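Local coordinates for synaptonemal complex protein 2 (Mus musculus, PDB 5IWZ), which is a major component of the axial and lateral elements of meiotic synaptonemal complexes, required for normal chromosome synapsis and for inserting SYCP3 into these complexes, at residues G221-L226 / C258-D263; E254-D257 / T262-R265. One frame throughout, in Å; residues are numbered along the deposited sequence.

Interaction 1 of 2, residues G221-L226 / C258-D263; sequences GIVEAL and CEFETD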
# COMPACT_ATOMS: atom_id res chain seq x y z
N GLY A 221 3.69 -7.43 5.47
CA GLY A 221 4.61 -6.64 4.67
C GLY A 221 5.85 -6.21 5.44
O GLY A 221 6.95 -6.16 4.89
N ILE A 222 5.68 -5.88 6.72
CA ILE A 222 6.82 -5.51 7.55
C ILE A 222 7.72 -6.72 7.79
O ILE A 222 8.94 -6.64 7.64
CB ILE A 222 6.37 -4.91 8.89
CG1 ILE A 222 5.73 -3.54 8.67
CG2 ILE A 222 7.56 -4.87 9.86
CD1 ILE A 222 5.00 -3.02 9.90
N VAL A 223 7.12 -7.85 8.20
CA VAL A 223 7.89 -9.09 8.32
C VAL A 223 8.59 -9.39 7.01
O VAL A 223 9.79 -9.74 6.98
CB VAL A 223 6.97 -10.27 8.73
CG1 VAL A 223 7.75 -11.58 8.63
CG2 VAL A 223 6.42 -10.09 10.15
N GLU A 224 7.86 -9.26 5.90
CA GLU A 224 8.45 -9.53 4.59
C GLU A 224 9.60 -8.59 4.30
O GLU A 224 10.65 -9.02 3.81
CB GLU A 224 7.39 -9.42 3.49
CG GLU A 224 7.99 -9.48 2.08
CD GLU A 224 6.96 -9.30 0.96
OE1 GLU A 224 5.76 -9.17 1.28
OE2 GLU A 224 7.36 -9.29 -0.23
N ALA A 225 9.42 -7.30 4.59
CA ALA A 225 10.51 -6.35 4.37
C ALA A 225 11.73 -6.72 5.23
O ALA A 225 12.86 -6.74 4.74
CB ALA A 225 10.05 -4.92 4.66
N LEU A 226 11.50 -7.02 6.51
CA LEU A 226 12.61 -7.36 7.39
C LEU A 226 13.34 -8.60 6.91
O LEU A 226 14.57 -8.67 6.99
CB LEU A 226 12.13 -7.55 8.84
CG LEU A 226 11.61 -6.29 9.56
CD1 LEU A 226 10.97 -6.63 10.90
CD2 LEU A 226 12.70 -5.20 9.73
N CYS A 258 12.32 -20.05 2.57
CA CYS A 258 11.83 -20.92 1.51
C CYS A 258 10.36 -21.31 1.67
O CYS A 258 9.73 -21.73 0.69
CB CYS A 258 12.70 -22.18 1.41
SG CYS A 258 12.65 -23.23 2.86
N GLU A 259 9.80 -21.18 2.87
CA GLU A 259 8.36 -21.34 3.09
C GLU A 259 7.77 -20.07 3.68
O GLU A 259 6.95 -20.12 4.61
CB GLU A 259 8.07 -22.54 3.99
CG GLU A 259 8.71 -23.83 3.52
CD GLU A 259 8.23 -25.02 4.31
OE1 GLU A 259 7.94 -26.06 3.68
OE2 GLU A 259 8.14 -24.92 5.55
N PHE A 260 8.17 -18.91 3.15
CA PHE A 260 7.92 -17.65 3.85
C PHE A 260 6.44 -17.43 4.09
O PHE A 260 6.03 -17.14 5.22
CB PHE A 260 8.51 -16.46 3.08
CG PHE A 260 8.17 -15.15 3.72
CD1 PHE A 260 8.95 -14.66 4.76
CD2 PHE A 260 7.04 -14.44 3.33
CE1 PHE A 260 8.62 -13.48 5.38
CE2 PHE A 260 6.71 -13.26 3.94
CZ PHE A 260 7.50 -12.78 4.97
N GLU A 261 5.62 -17.54 3.03
CA GLU A 261 4.22 -17.14 3.10
C GLU A 261 3.46 -17.90 4.20
O GLU A 261 2.66 -17.30 4.94
CB GLU A 261 3.54 -17.36 1.75
CG GLU A 261 4.10 -16.51 0.62
CD GLU A 261 3.78 -15.03 0.79
OE1 GLU A 261 4.71 -14.25 1.11
OE2 GLU A 261 2.61 -14.64 0.59
N THR A 262 3.68 -19.21 4.31
CA THR A 262 2.98 -19.97 5.33
C THR A 262 3.65 -19.85 6.69
O THR A 262 2.97 -19.81 7.72
CB THR A 262 2.85 -21.44 4.93
OG1 THR A 262 4.13 -21.95 4.54
CG2 THR A 262 1.86 -21.59 3.77
N ASP A 263 4.99 -19.77 6.73
CA ASP A 263 5.64 -19.57 8.03
C ASP A 263 5.29 -18.20 8.60
O ASP A 263 5.18 -18.04 9.82
CB ASP A 263 7.16 -19.74 7.93
CG ASP A 263 7.60 -21.21 7.79
OD1 ASP A 263 6.88 -22.13 8.24
OD2 ASP A 263 8.71 -21.42 7.26
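Phe260 drives the end of its ring against Glu224 and Val223, and nearly all the surface buried here lies on these three residues. The apolar touches converge on CZ. It sits 3.4 Å from Glu224 CA, so the ring tip reaches the backbone of helix 216-229 as well as the side chains beside it. Next to that spot, Glu224 CB lies 3.7 Å from Phe260 CZ and a little farther from CE2. On the CE1 side comes Val223, whose CG1 is 3.9 Å from Phe260 CZ. The ring is inclined to both neighbours, neither flat on them nor strictly edge-on. Its reach follows from chi1 of 175°, which sets CG anti to the backbone N and carries the ring tip across to helix 216-229.

This is helix-to-helix packing in the N-terminal part of a much longer protein, a largely helical stack consistent with the armadillo-like architecture assigned to this region. The first turn of helix 260-274 docks on the middle of helix 216-229, with Glu259 as its N-cap residue. Val223 faces further inward, where it also touches Ile210 of helix 197-212 and Phe267 and Leu268 deeper along helix 260-274.

Polar groups stay at the margin. The Glu224 chain runs out extended past CB, the one side-chain atom close to the ring, and its carboxylate goes on to a salt bridge between OE2 and Arg228. Glu261 bends back, bringing OE1 in plane with the ring at its edge, 3.2 Å from Phe260 CD2. That places Glu261 OE1 5.2 Å from Glu224 OE1, two like charges; the Arg228 bridge probably offsets the charge of Glu224.

Interaction 2 of 2, residues E254-D257 / T262-R265; sequences EIKD and TDCR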
# COMPACT_ATOMS: atom_id res chain seq x y z
N GLU A 254 12.33 -18.65 13.63
CA GLU A 254 11.98 -19.87 12.92
C GLU A 254 11.44 -19.63 11.52
O GLU A 254 11.24 -20.59 10.77
CB GLU A 254 10.95 -20.69 13.72
CG GLU A 254 11.45 -21.15 15.07
CD GLU A 254 12.57 -22.15 14.96
OE1 GLU A 254 13.37 -22.26 15.90
OE2 GLU A 254 12.67 -22.86 13.94
N ILE A 255 11.21 -18.38 11.13
CA ILE A 255 10.70 -18.11 9.78
C ILE A 255 11.78 -18.47 8.77
O ILE A 255 12.88 -17.91 8.78
CB ILE A 255 10.26 -16.65 9.63
CG1 ILE A 255 9.17 -16.30 10.66
CG2 ILE A 255 9.78 -16.38 8.21
CD1 ILE A 255 8.79 -14.82 10.61
N LYS A 256 11.46 -19.42 7.88
CA LYS A 256 12.36 -19.87 6.83
C LYS A 256 11.99 -19.15 5.54
O LYS A 256 10.81 -19.09 5.17
CB LYS A 256 12.27 -21.38 6.64
CG LYS A 256 12.37 -22.19 7.93
CD LYS A 256 12.19 -23.69 7.70
CE LYS A 256 10.79 -24.02 7.18
NZ LYS A 256 9.74 -23.84 8.23
N ASP A 257 13.00 -18.60 4.85
CA ASP A 257 12.74 -17.87 3.61
C ASP A 257 12.01 -18.75 2.60
O ASP A 257 11.15 -18.27 1.85
CB ASP A 257 14.06 -17.35 3.01
CG ASP A 257 14.66 -16.18 3.80
OD1 ASP A 257 14.25 -15.92 4.95
OD2 ASP A 257 15.59 -15.51 3.28
N THR A 262 3.68 -19.21 4.31
CA THR A 262 2.98 -19.97 5.33
C THR A 262 3.65 -19.85 6.69
O THR A 262 2.97 -19.81 7.72
CB THR A 262 2.85 -21.44 4.93
OG1 THR A 262 4.13 -21.95 4.54
CG2 THR A 262 1.86 -21.59 3.77
N ASP A 263 4.99 -19.77 6.73
CA ASP A 263 5.64 -19.57 8.03
C ASP A 263 5.29 -18.20 8.60
O ASP A 263 5.18 -18.04 9.82
CB ASP A 263 7.16 -19.74 7.93
CG ASP A 263 7.60 -21.21 7.79
OD1 ASP A 263 6.88 -22.13 8.24
OD2 ASP A 263 8.71 -21.42 7.26
N CYS A 264 5.10 -17.21 7.73
CA CYS A 264 4.75 -15.88 8.22
C CYS A 264 3.37 -15.88 8.87
O CYS A 264 3.18 -15.25 9.93
CB CYS A 264 4.83 -14.87 7.07
SG CYS A 264 4.74 -13.20 7.64
N ARG A 265 2.40 -16.58 8.28
CA ARG A 265 1.11 -16.79 8.93
C ARG A 265 1.28 -17.46 10.30
O ARG A 265 0.68 -17.04 11.30
CB ARG A 265 0.19 -17.64 8.02
CG ARG A 265 -1.07 -18.22 8.70
CD ARG A 265 -2.00 -17.15 9.30
NE ARG A 265 -2.71 -16.38 8.28
CZ ARG A 265 -3.57 -15.40 8.53
NH1 ARG A 265 -3.84 -15.02 9.77
NH2 ARG A 265 -4.16 -14.78 7.52
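Asp263 and Lys256 meet where the first turns of helix 260-274 face the loop that precedes it, and Asp263 takes the largest share of the contact. Its OD2 carries the polar part. Lys256 NZ makes a salt bridge to Asp263 OD2 at 2.8 Å, approaching on the syn side and 23° out of the carboxylate plane. OD1 of Asp263 is less close, 3.3 Å from the same NZ. A second, weak bond comes from the backbone: Lys256 N lies 3.5 Å from Asp263 OD2. One oxygen thus takes a firm bond from the ammonium end and a weak one from the backbone N-H of the same lysine.

That requires the lysine chain to curl. It bends at chi3 (-64°) and again at chi4 (-71°), folding round the carboxylate until Lys256 CE is 3.3 Å from Asp263 OD2. Glu259 OE2 is a further partner of the ammonium group, though a long and weak one.

Ile255 supplies the apolar part, its CG2 4.3 Å from Asp263 CB. The side chain is buried among Val223, Phe260 and Phe267, while its carbonyl oxygen accepts a hydrogen bond from Arg235. A negative side chain near a helix N-terminus would also suit the helix dipole. The whole is a turn between successive helices of a repeat-like stack, its loop folded back and tied by a salt bridge to the opening turns of helix 260-274.

Interactions 1 and 2 occupy the same end of helix 260-274, their centres about 6 Å apart, and both include Thr262 and Asp263. Interaction 1 joins that helix to helix 216-229; interaction 2 joins it to the loop just before it. Val223 and Ile255 stitch them together: Val223 CG1 is 3.9 Å from Ile255 CD1 and 3.6 Å from Cys264 SG. Phe260 CD1 adds a third touch, 4.0 Å from Ile255 CG2. The apolar side chains therefore form one continuous patch, bordered by the Lys256 salt bridge in interaction 2 and by the glutamates in interaction 1.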